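Local coordinates for pentatricopeptide repeat-containing protein 10, chloroplastic (Zea mays, PDB 4M59), which binds specific single-stranded intergenic chloroplast RNA elements as a pentatricopeptide repeat protein, stabilising mRNAs by blocking exonuclease decay, at residues A[604-609]-A[619-624]; A[542-547]-A[574-579]; A[510-515]-A[531-536]. The protein carries 4 engineered substitutions. All blocks are in the same frame, centred on the assembly; numbering follows the deposited sequence.

Interaction 1 (A[604-609]-A[619-624]); sequences TVINGF and QRVLSE. With nucleotides of chain C.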
loop_
_atom_site.group_PDB
_atom_site.type_symbol
_atom_site.label_atom_id
_atom_site.label_comp_id
_atom_site.label_asym_id
_atom_site.label_seq_id
_atom_site.Cartn_x
_atom_site.Cartn_y
_atom_site.Cartn_z
ATOM N N THR A 604 -5.927 -20.601 -26.357
ATOM C CA THR A 604 -5.287 -21.666 -25.632
ATOM C C THR A 604 -6.082 -22.908 -25.781
ATOM O O THR A 604 -5.547 -23.986 -25.796
ATOM C CB THR A 604 -5.207 -21.338 -24.166
ATOM O OG1 THR A 604 -4.660 -20.030 -24.000
ATOM C CG2 THR A 604 -4.330 -22.302 -23.485
ATOM N N VAL A 605 -7.385 -22.732 -25.895
ATOM C CA VAL A 605 -8.308 -23.838 -26.071
ATOM C C VAL A 605 -8.296 -24.356 -27.498
ATOM O O VAL A 605 -8.266 -25.559 -27.727
ATOM C CB VAL A 605 -9.723 -23.421 -25.710
ATOM C CG1 VAL A 605 -10.676 -24.549 -25.959
ATOM C CG2 VAL A 605 -9.776 -23.007 -24.275
ATOM N N ILE A 606 -8.313 -23.452 -28.461
ATOM C CA ILE A 606 -8.308 -23.836 -29.863
ATOM C C ILE A 606 -7.056 -24.597 -30.241
ATOM O O ILE A 606 -7.121 -25.635 -30.887
ATOM C CB ILE A 606 -8.373 -22.611 -30.744
ATOM C CG1 ILE A 606 -9.627 -21.816 -30.416
ATOM C CG2 ILE A 606 -8.341 -23.015 -32.196
ATOM C CD1 ILE A 606 -9.646 -20.465 -31.021
ATOM N N ASN A 607 -5.907 -24.065 -29.832
ATOM C CA ASN A 607 -4.626 -24.700 -30.105
ATOM C C ASN A 607 -4.593 -26.123 -29.565
ATOM O O ASN A 607 -4.101 -27.037 -30.226
ATOM C CB ASN A 607 -3.482 -23.882 -29.501
ATOM C CG ASN A 607 -2.127 -24.540 -29.699
ATOM O OD1 ASN A 607 -2.020 -25.566 -30.368
ATOM N ND2 ASN A 607 -1.095 -23.947 -29.116
ATOM N N GLY A 608 -5.126 -26.308 -28.364
ATOM C CA GLY A 608 -5.193 -27.623 -27.759
ATOM C C GLY A 608 -5.878 -28.667 -28.608
ATOM O O GLY A 608 -5.562 -29.841 -28.528
ATOM N N PHE A 609 -6.828 -28.246 -29.421
ATOM C CA PHE A 609 -7.456 -29.139 -30.353
ATOM C C PHE A 609 -6.537 -29.300 -31.525
ATOM O O PHE A 609 -6.034 -30.371 -31.794
ATOM C CB PHE A 609 -8.758 -28.531 -30.810
ATOM C CG PHE A 609 -9.844 -28.660 -29.823
ATOM C CD1 PHE A 609 -9.868 -29.689 -28.955
ATOM C CD2 PHE A 609 -10.849 -27.756 -29.760
ATOM C CE1 PHE A 609 -10.877 -29.812 -28.042
ATOM C CE2 PHE A 609 -11.861 -27.884 -28.840
ATOM C CZ PHE A 609 -11.869 -28.904 -27.998
ATOM N N GLN A 619 -12.984 -25.099 -34.951
ATOM C CA GLN A 619 -13.932 -24.175 -35.542
ATOM C C GLN A 619 -15.090 -23.979 -34.594
ATOM O O GLN A 619 -15.645 -22.888 -34.511
ATOM C CB GLN A 619 -14.445 -24.685 -36.889
ATOM C CG GLN A 619 -13.472 -24.537 -38.030
ATOM C CD GLN A 619 -13.043 -23.108 -38.242
ATOM O OE1 GLN A 619 -13.835 -22.259 -38.647
ATOM N NE2 GLN A 619 -11.790 -22.824 -37.961
ATOM N N ARG A 620 -15.474 -25.039 -33.893
ATOM C CA ARG A 620 -16.606 -24.980 -32.975
ATOM C C ARG A 620 -16.416 -23.901 -31.912
ATOM O O ARG A 620 -17.354 -23.179 -31.569
ATOM C CB ARG A 620 -16.822 -26.339 -32.303
ATOM C CG ARG A 620 -18.237 -26.560 -31.789
ATOM C CD ARG A 620 -18.275 -27.662 -30.743
ATOM N NE ARG A 620 -17.556 -27.289 -29.530
ATOM C CZ ARG A 620 -16.743 -28.102 -28.865
ATOM N NH1 ARG A 620 -16.546 -29.341 -29.294
ATOM N NH2 ARG A 620 -16.128 -27.680 -27.770
ATOM N N VAL A 621 -15.196 -23.797 -31.401
ATOM C CA VAL A 621 -14.871 -22.828 -30.374
ATOM C C VAL A 621 -14.852 -21.435 -30.952
ATOM O O VAL A 621 -15.418 -20.516 -30.388
ATOM C CB VAL A 621 -13.490 -23.124 -29.789
ATOM C CG1 VAL A 621 -13.180 -22.177 -28.667
ATOM C CG2 VAL A 621 -13.442 -24.544 -29.302
ATOM N N LEU A 622 -14.198 -21.289 -32.091
ATOM C CA LEU A 622 -14.081 -19.999 -32.736
ATOM C C LEU A 622 -15.449 -19.445 -33.024
ATOM O O LEU A 622 -15.666 -18.241 -32.947
ATOM C CB LEU A 622 -13.311 -20.138 -34.037
ATOM C CG LEU A 622 -13.540 -19.015 -35.035
ATOM C CD1 LEU A 622 -12.862 -17.757 -34.573
ATOM C CD2 LEU A 622 -13.049 -19.423 -36.395
ATOM N N SER A 623 -16.370 -20.332 -33.358
ATOM C CA SER A 623 -17.715 -19.927 -33.695
ATOM C C SER A 623 -18.296 -19.113 -32.562
ATOM O O SER A 623 -18.593 -17.935 -32.711
ATOM C CB SER A 623 -18.573 -21.151 -33.948
ATOM O OG SER A 623 -19.856 -20.763 -34.374
ATOM N N GLU A 624 -18.484 -19.770 -31.425
ATOM C CA GLU A 624 -19.084 -19.142 -30.257
ATOM C C GLU A 624 -18.291 -17.920 -29.824
ATOM O O GLU A 624 -18.856 -16.934 -29.355
ATOM C CB GLU A 624 -19.186 -20.143 -29.104
ATOM C CG GLU A 624 -19.891 -21.438 -29.466
ATOM C CD GLU A 624 -19.265 -22.646 -28.798
ATOM O OE1 GLU A 624 -19.666 -23.783 -29.124
ATOM O OE2 GLU A 624 -18.371 -22.459 -27.945
ATOM P P U C 16 2.309 -19.753 -22.804
ATOM O OP1 U C 16 2.875 -21.120 -22.910
ATOM O OP2 U C 16 3.167 -18.579 -23.096
ATOM O "O5'" U C 16 1.013 -19.674 -23.726
ATOM C "C5'" U C 16 -0.067 -20.609 -23.558
ATOM C "C4'" U C 16 -1.001 -20.551 -24.744
ATOM O "O4'" U C 16 -1.876 -19.399 -24.614
ATOM C "C3'" U C 16 -0.337 -20.384 -26.102
ATOM O "O3'" U C 16 0.025 -21.644 -26.651
ATOM C "C2'" U C 16 -1.445 -19.738 -26.923
ATOM O "O2'" U C 16 -2.384 -20.673 -27.412
ATOM C "C1'" U C 16 -2.098 -18.821 -25.888
ATOM N N1 U C 16 -1.537 -17.463 -25.884
ATOM C C2 U C 16 -2.099 -16.536 -26.740
ATOM O O2 U C 16 -3.029 -16.799 -27.483
ATOM N N3 U C 16 -1.530 -15.289 -26.691
ATOM C C4 U C 16 -0.483 -14.879 -25.895
ATOM O O4 U C 16 -0.084 -13.715 -25.968
ATOM C C5 U C 16 0.045 -15.896 -25.039
ATOM C C6 U C 16 -0.486 -17.124 -25.062
ATOM P P U C 17 1.398 -21.798 -27.452
ATOM O OP1 U C 17 1.518 -23.208 -27.893
ATOM O OP2 U C 17 2.477 -21.189 -26.634
ATOM O "O5'" U C 17 1.165 -20.896 -28.744
ATOM C "C5'" U C 17 0.184 -21.261 -29.732
ATOM C "C4'" U C 17 0.588 -20.733 -31.088
ATOM O "O4'" U C 17 0.406 -19.291 -31.112
ATOM C "C3'" U C 17 2.037 -20.982 -31.485
ATOM O "O3'" U C 17 2.154 -21.188 -32.889
ATOM C "C2'" U C 17 2.732 -19.695 -31.052
ATOM O "O2'" U C 17 3.898 -19.411 -31.793
ATOM C "C1'" U C 17 1.649 -18.656 -31.340
ATOM N N1 U C 17 1.728 -17.480 -30.464
ATOM C C2 U C 17 1.791 -16.235 -31.061
ATOM O O2 U C 17 1.779 -16.080 -32.270
ATOM N N3 U C 17 1.868 -15.180 -30.187
ATOM C C4 U C 17 1.888 -15.236 -28.809
ATOM O O4 U C 17 1.959 -14.191 -28.160
ATOM C C5 U C 17 1.820 -16.559 -28.268
ATOM C C6 U C 17 1.746 -17.609 -29.095
#
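Apolar contacts between Val-621 and three side chains of helix 599-612 carry this interface. Val-621 CB points toward the facing helix, and the two methyls divide the work. CG2 sits at the edge of the Phe-609 ring, near its plane, with CE2 the nearest ring atom at 3.7 Å. The same methyl meets Val-605 CG1 more loosely at 4.3 Å. CG1, placed anti to the backbone N (chi1 -177°), reaches Ile-606 CG1 at 4.0 Å. Ile-606 starts out to one side and the end of its chain comes nearer. These four residues are buried.

The two helices are 162° apart in direction, nearly antiparallel, and their short segments approach to 9.4 Å. Both lie in the predicted repeat PPR 16 and form the helix-turn-helix hairpin of the PPR fold. The Trp-580 ring meets that of Phe-609, so helix 580-590 also borders this packing.

The charged side chain flanks the apolar patch. Arg-620 NH2 lies obliquely by Phe-609, 4.4 Å from CE2. Its charge is paired outside the segments, with Glu-583 through NH2 and Glu-617 through NH1. These two salt bridges fix the direction of the guanidinium, which lies beside the ring on the partly exposed flank.

The RNA contacts come from residues of 604-609 that make no contact with 619-624. Asn-607 extends with CG anti to the backbone N (chi1 177°). Its ND2 comes within 3.0 Å of OP1 of U17 of chain C, so the amide lies beside the sugar-phosphate backbone. Its exact position is uncertain, because C5' of U17 is equally near. Thr-604 OG1 approaches O4' of U16 of chain C at 2.9 Å, but a hydrogen bond there is doubtful because the position of OG1 is less sure.

Interaction 2 (A[542-547]-A[574-579]); sequences GMYSKA and AKCSES
Cys-576 and Tyr-544 make the close part of this small contact. Cys-576 SG lies 3.8 Å from Tyr-544 CB. Its sulfur also stands 5.3 Å from the centroid of the Tyr-544 ring, 61° off the ring normal. This is an oblique sulfur-aromatic contact, with the sulfur nearer the root of the side chain than its hydroxyl end. CG anti to the backbone N (chi1 176°) carries the Tyr-544 ring on past the sulfur, which stays near CB. The tyrosine side chain also touches Met-572 on helix 563-575. Gly-542 O approaches the same sulfur at 3.9 Å, without a hydrogen bond.

The backbone brings the cysteine here. Helix 563-575 ends in a Schellman motif, with Ser-577 as its positive-phi residue. Ser-577 N bonds to Ala-574 O at 2.6 Å, and Glu-578 N to Tyr-573 O. Cys-576 is the first residue to leave helical angles. On the other side, Met-543 is the N-cap of helix 544-555. The contact thus joins a helix start in predicted repeat PPR 14 to a helix end in predicted PPR 15.

The outer side is loose. Gly-542 and Tyr-544 are exposed, and Lys-575 starts toward the other segment but its end leads away.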
loop_
_atom_site.group_PDB
_atom_site.type_symbol
_atom_site.label_atom_id
_atom_site.label_comp_id
_atom_site.label_asym_id
_atom_site.label_seq_id
_atom_site.Cartn_x
_atom_site.Cartn_y
_atom_site.Cartn_z
ATOM N N GLY A 542 4.985 -31.591 -19.502
ATOM C CA GLY A 542 3.838 -32.462 -19.344
ATOM C C GLY A 542 3.499 -32.660 -17.897
ATOM O O GLY A 542 2.719 -33.528 -17.538
ATOM N N MET A 543 4.027 -31.785 -17.070
ATOM C CA MET A 543 4.074 -32.044 -15.649
ATOM C C MET A 543 2.734 -31.883 -14.981
ATOM O O MET A 543 2.546 -31.034 -14.148
ATOM C CB MET A 543 5.134 -31.182 -15.009
ATOM C CG MET A 543 6.367 -31.147 -15.831
ATOM S SD MET A 543 7.702 -30.193 -15.196
ATOM C CE MET A 543 8.244 -31.306 -13.958
ATOM N N TYR A 544 1.825 -32.762 -15.350
ATOM C CA TYR A 544 0.455 -32.715 -14.879
ATOM C C TYR A 544 0.395 -32.880 -13.393
ATOM O O TYR A 544 -0.204 -32.080 -12.697
ATOM C CB TYR A 544 -0.344 -33.828 -15.528
ATOM C CG TYR A 544 -1.757 -33.926 -15.033
ATOM C CD1 TYR A 544 -2.688 -32.967 -15.361
ATOM C CD2 TYR A 544 -2.160 -34.979 -14.234
ATOM C CE1 TYR A 544 -3.977 -33.051 -14.911
ATOM C CE2 TYR A 544 -3.444 -35.069 -13.780
ATOM C CZ TYR A 544 -4.350 -34.099 -14.122
ATOM O OH TYR A 544 -5.644 -34.178 -13.675
ATOM N N SER A 545 1.014 -33.947 -12.915
ATOM C CA SER A 545 0.983 -34.294 -11.508
ATOM C C SER A 545 1.247 -33.118 -10.597
ATOM O O SER A 545 0.438 -32.798 -9.739
ATOM C CB SER A 545 2.009 -35.368 -11.207
ATOM O OG SER A 545 2.425 -35.263 -9.863
ATOM N N LYS A 546 2.385 -32.475 -10.789
ATOM C CA LYS A 546 2.774 -31.382 -9.929
ATOM C C LYS A 546 1.865 -30.198 -10.130
ATOM O O LYS A 546 1.445 -29.562 -9.175
ATOM C CB LYS A 546 4.211 -30.967 -10.200
ATOM C CG LYS A 546 5.129 -32.114 -10.497
ATOM C CD LYS A 546 6.556 -31.660 -10.530
ATOM C CE LYS A 546 6.963 -31.181 -9.180
ATOM N NZ LYS A 546 6.593 -32.186 -8.163
ATOM N N ALA A 547 1.555 -29.908 -11.379
ATOM C CA ALA A 547 0.800 -28.720 -11.700
ATOM C C ALA A 547 -0.524 -28.688 -10.972
ATOM O O ALA A 547 -0.873 -27.684 -10.367
ATOM C CB ALA A 547 0.587 -28.630 -13.171
ATOM N N ALA A 574 -4.110 -28.881 -22.691
ATOM C CA ALA A 574 -3.703 -28.868 -24.062
ATOM C C ALA A 574 -2.466 -29.726 -24.151
ATOM O O ALA A 574 -2.457 -30.729 -24.835
ATOM C CB ALA A 574 -3.400 -27.475 -24.473
ATOM N N LYS A 575 -1.419 -29.302 -23.448
ATOM C CA LYS A 575 -0.143 -30.004 -23.458
ATOM C C LYS A 575 -0.316 -31.486 -23.167
ATOM O O LYS A 575 0.349 -32.326 -23.772
ATOM C CB LYS A 575 0.815 -29.376 -22.445
ATOM C CG LYS A 575 2.223 -29.151 -22.979
ATOM C CD LYS A 575 2.194 -28.666 -24.418
ATOM C CE LYS A 575 3.053 -29.544 -25.314
ATOM N NZ LYS A 575 3.256 -28.936 -26.659
ATOM N N CYS A 576 -1.207 -31.813 -22.233
ATOM C CA CYS A 576 -1.420 -33.198 -21.874
ATOM C C CYS A 576 -2.375 -33.841 -22.855
ATOM O O CYS A 576 -2.820 -34.960 -22.646
ATOM C CB CYS A 576 -1.933 -33.322 -20.449
ATOM S SG CYS A 576 -0.708 -32.906 -19.210
ATOM N N SER A 577 -2.686 -33.121 -23.922
ATOM C CA SER A 577 -3.527 -33.630 -24.992
ATOM C C SER A 577 -4.916 -34.007 -24.515
ATOM O O SER A 577 -5.560 -34.892 -25.057
ATOM C CB SER A 577 -2.850 -34.799 -25.698
ATOM O OG SER A 577 -1.504 -34.495 -25.996
ATOM N N GLU A 578 -5.375 -33.323 -23.480
ATOM C CA GLU A 578 -6.741 -33.455 -23.056
ATOM C C GLU A 578 -7.356 -32.106 -23.237
ATOM O O GLU A 578 -7.525 -31.359 -22.296
ATOM C CB GLU A 578 -6.810 -33.863 -21.604
ATOM C CG GLU A 578 -6.141 -35.174 -21.324
ATOM C CD GLU A 578 -7.020 -36.344 -21.636
ATOM O OE1 GLU A 578 -8.114 -36.132 -22.184
ATOM O OE2 GLU A 578 -6.620 -37.478 -21.331
ATOM N N SER A 579 -7.680 -31.780 -24.472
ATOM C CA SER A 579 -8.122 -30.452 -24.786
ATOM C C SER A 579 -9.608 -30.319 -24.579
ATOM O O SER A 579 -10.157 -29.234 -24.669
ATOM C CB SER A 579 -7.770 -30.137 -26.227
ATOM O OG SER A 579 -6.505 -30.671 -26.553
#

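Interaction 3 (A[510-515]-A[531-536]); sequences DGMETA and FNSMLS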
loop_
_atom_site.group_PDB
_atom_site.type_symbol
_atom_site.label_atom_id
_atom_site.label_comp_id
_atom_site.label_asym_id
_atom_site.label_seq_id
_atom_site.Cartn_x
_atom_site.Cartn_y
_atom_site.Cartn_z
ATOM N N ASP A 510 14.376 -26.411 -12.694
ATOM C CA ASP A 510 15.134 -26.917 -11.581
ATOM C C ASP A 510 15.280 -25.842 -10.543
ATOM O O ASP A 510 15.035 -26.071 -9.370
ATOM C CB ASP A 510 16.507 -27.289 -12.088
ATOM C CG ASP A 510 17.156 -26.152 -12.830
ATOM O OD1 ASP A 510 16.485 -25.116 -12.997
ATOM O OD2 ASP A 510 18.318 -26.288 -13.253
ATOM N N GLY A 511 15.663 -24.656 -10.988
ATOM C CA GLY A 511 16.043 -23.594 -10.085
ATOM C C GLY A 511 14.876 -22.913 -9.433
ATOM O O GLY A 511 15.052 -22.107 -8.532
ATOM N N MET A 512 13.677 -23.226 -9.895
ATOM C CA MET A 512 12.474 -22.667 -9.314
ATOM C C MET A 512 11.992 -23.570 -8.202
ATOM O O MET A 512 11.623 -23.109 -7.129
ATOM C CB MET A 512 11.386 -22.533 -10.368
ATOM C CG MET A 512 11.686 -21.517 -11.422
ATOM S SD MET A 512 10.624 -21.611 -12.858
ATOM C CE MET A 512 9.092 -21.079 -12.149
ATOM N N GLU A 513 12.008 -24.865 -8.466
ATOM C CA GLU A 513 11.570 -25.837 -7.491
ATOM C C GLU A 513 12.355 -25.693 -6.214
ATOM O O GLU A 513 11.833 -25.904 -5.137
ATOM C CB GLU A 513 11.725 -27.242 -8.047
ATOM C CG GLU A 513 10.843 -27.517 -9.226
ATOM C CD GLU A 513 10.677 -28.984 -9.483
ATOM O OE1 GLU A 513 11.692 -29.678 -9.642
ATOM O OE2 GLU A 513 9.529 -29.451 -9.521
ATOM N N THR A 514 13.613 -25.315 -6.346
ATOM C CA THR A 514 14.472 -25.110 -5.209
ATOM C C THR A 514 14.003 -23.908 -4.429
ATOM O O THR A 514 14.105 -23.863 -3.210
ATOM C CB THR A 514 15.890 -24.850 -5.667
ATOM O OG1 THR A 514 16.298 -25.907 -6.531
ATOM C CG2 THR A 514 16.820 -24.796 -4.502
ATOM N N ALA A 515 13.484 -22.924 -5.144
ATOM C CA ALA A 515 13.080 -21.673 -4.531
ATOM C C ALA A 515 11.717 -21.820 -3.907
ATOM O O ALA A 515 11.452 -21.314 -2.834
ATOM C CB ALA A 515 13.059 -20.587 -5.559
ATOM N N PHE A 531 2.848 -19.043 -7.169
ATOM C CA PHE A 531 2.049 -20.207 -7.467
ATOM C C PHE A 531 1.867 -20.362 -8.960
ATOM O O PHE A 531 2.230 -21.374 -9.527
ATOM C CB PHE A 531 0.679 -20.072 -6.823
ATOM C CG PHE A 531 0.668 -20.274 -5.334
ATOM C CD1 PHE A 531 0.808 -21.528 -4.789
ATOM C CD2 PHE A 531 0.465 -19.214 -4.484
ATOM C CE1 PHE A 531 0.776 -21.713 -3.433
ATOM C CE2 PHE A 531 0.434 -19.405 -3.130
ATOM C CZ PHE A 531 0.579 -20.650 -2.610
ATOM N N ASN A 532 1.307 -19.339 -9.588
ATOM C CA ASN A 532 1.003 -19.348 -11.012
ATOM C C ASN A 532 2.182 -19.676 -11.899
ATOM O O ASN A 532 2.077 -20.484 -12.807
ATOM C CB ASN A 532 0.462 -17.993 -11.428
ATOM C CG ASN A 532 -0.997 -17.862 -11.185
ATOM O OD1 ASN A 532 -1.688 -18.846 -10.952
ATOM N ND2 ASN A 532 -1.494 -16.650 -11.257
ATOM N N SER A 533 3.291 -19.018 -11.641
ATOM C CA SER A 533 4.509 -19.257 -12.376
ATOM C C SER A 533 4.849 -20.721 -12.305
ATOM O O SER A 533 5.222 -21.328 -13.295
ATOM C CB SER A 533 5.641 -18.492 -11.749
ATOM O OG SER A 533 6.382 -19.380 -10.948
ATOM N N MET A 534 4.722 -21.296 -11.123
ATOM C CA MET A 534 4.990 -22.709 -10.971
ATOM C C MET A 534 3.994 -23.503 -11.768
ATOM O O MET A 534 4.291 -24.577 -12.253
ATOM C CB MET A 534 4.940 -23.116 -9.510
ATOM C CG MET A 534 5.962 -22.428 -8.669
ATOM S SD MET A 534 7.630 -22.743 -9.200
ATOM C CE MET A 534 7.815 -24.414 -8.639
ATOM N N LEU A 535 2.802 -22.965 -11.917
ATOM C CA LEU A 535 1.774 -23.692 -12.620
ATOM C C LEU A 535 2.029 -23.674 -14.103
ATOM O O LEU A 535 1.764 -24.644 -14.788
ATOM C CB LEU A 535 0.416 -23.088 -12.335
ATOM C CG LEU A 535 -0.738 -23.864 -12.935
ATOM C CD1 LEU A 535 -0.726 -25.225 -12.353
ATOM C CD2 LEU A 535 -2.024 -23.173 -12.620
ATOM N N SER A 536 2.548 -22.559 -14.594
ATOM C CA SER A 536 2.774 -22.409 -16.018
ATOM C C SER A 536 4.021 -23.130 -16.464
ATOM O O SER A 536 4.096 -23.614 -17.581
ATOM C CB SER A 536 2.884 -20.944 -16.396
ATOM O OG SER A 536 3.111 -20.809 -17.779
#
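Met-512 overlaps Met-534 along their thioether chains, which slide past each other in opposite directions. Met-534 SD lies 3.7 Å from Met-512 CE and 3.9 Å from Met-512 CB, so the sulfur meets both the root and the end of the facing chain. Met-512 points toward helix 528-539 and stays extended as far as its sulfur. There it bends (chi3 69°), and CE finishes against both Met-534 SD and Ser-533 OG. The methyl is 3.4 Å from Ser-533 OG, a close packing contact. That hydroxyl has its hydrogen-bond partner in its own helix, Ile-530 O.

Met-534 sets out to one side. Bends at chi2 (-60°) and chi3 bring its end back to the interface. Its CE then comes to the CA of Glu-513, at 4.2 Å, with the CG of that residue slightly farther off. The carboxylate of Glu-513 is occupied outside the segments, where OE2 bonds to Tyr-538 OH.

Helix 509-519 belongs to predicted repeat PPR 13 and helix 528-539 to predicted PPR 14. This is the stacking of one PPR hairpin on the next that builds the superhelix. The short segments cross at -146° and their axes approach to 11.1 Å, a wide spacing that the two methionine side chains reach across. Helix 493-504 also covers this region, with Val-500 against Ser-533.

Asn-532 and Ser-536 face the bound RNA: Asn-532 packs on an adenine base and Ser-536 on a sugar. Asn-532 ND2 is hydrogen-bonded to Asp-562 OD1.

Interactions 1 and 3 are buried helix pairs, whereas interaction 2 lies at the surface between a helix start and a helix end. Interaction 1 closes one predicted repeat on itself. Interactions 2 and 3 each join neighbouring predicted repeats, PPR 14 with 15 and PPR 13 with 14. Branched aliphatic and aromatic groups fill interaction 1, methionines fill interaction 3, and one cysteine sulfur dominates interaction 2. Interactions 1 and 2 touch where Phe-609 packs on Ser-579. Interactions 2 and 3 touch through Lys-546 with Glu-513 and Ala-547 with Leu-535. Interactions 1 and 3 remain about 9 Å apart at their nearest atoms, yet each includes a helix that contacts RNA.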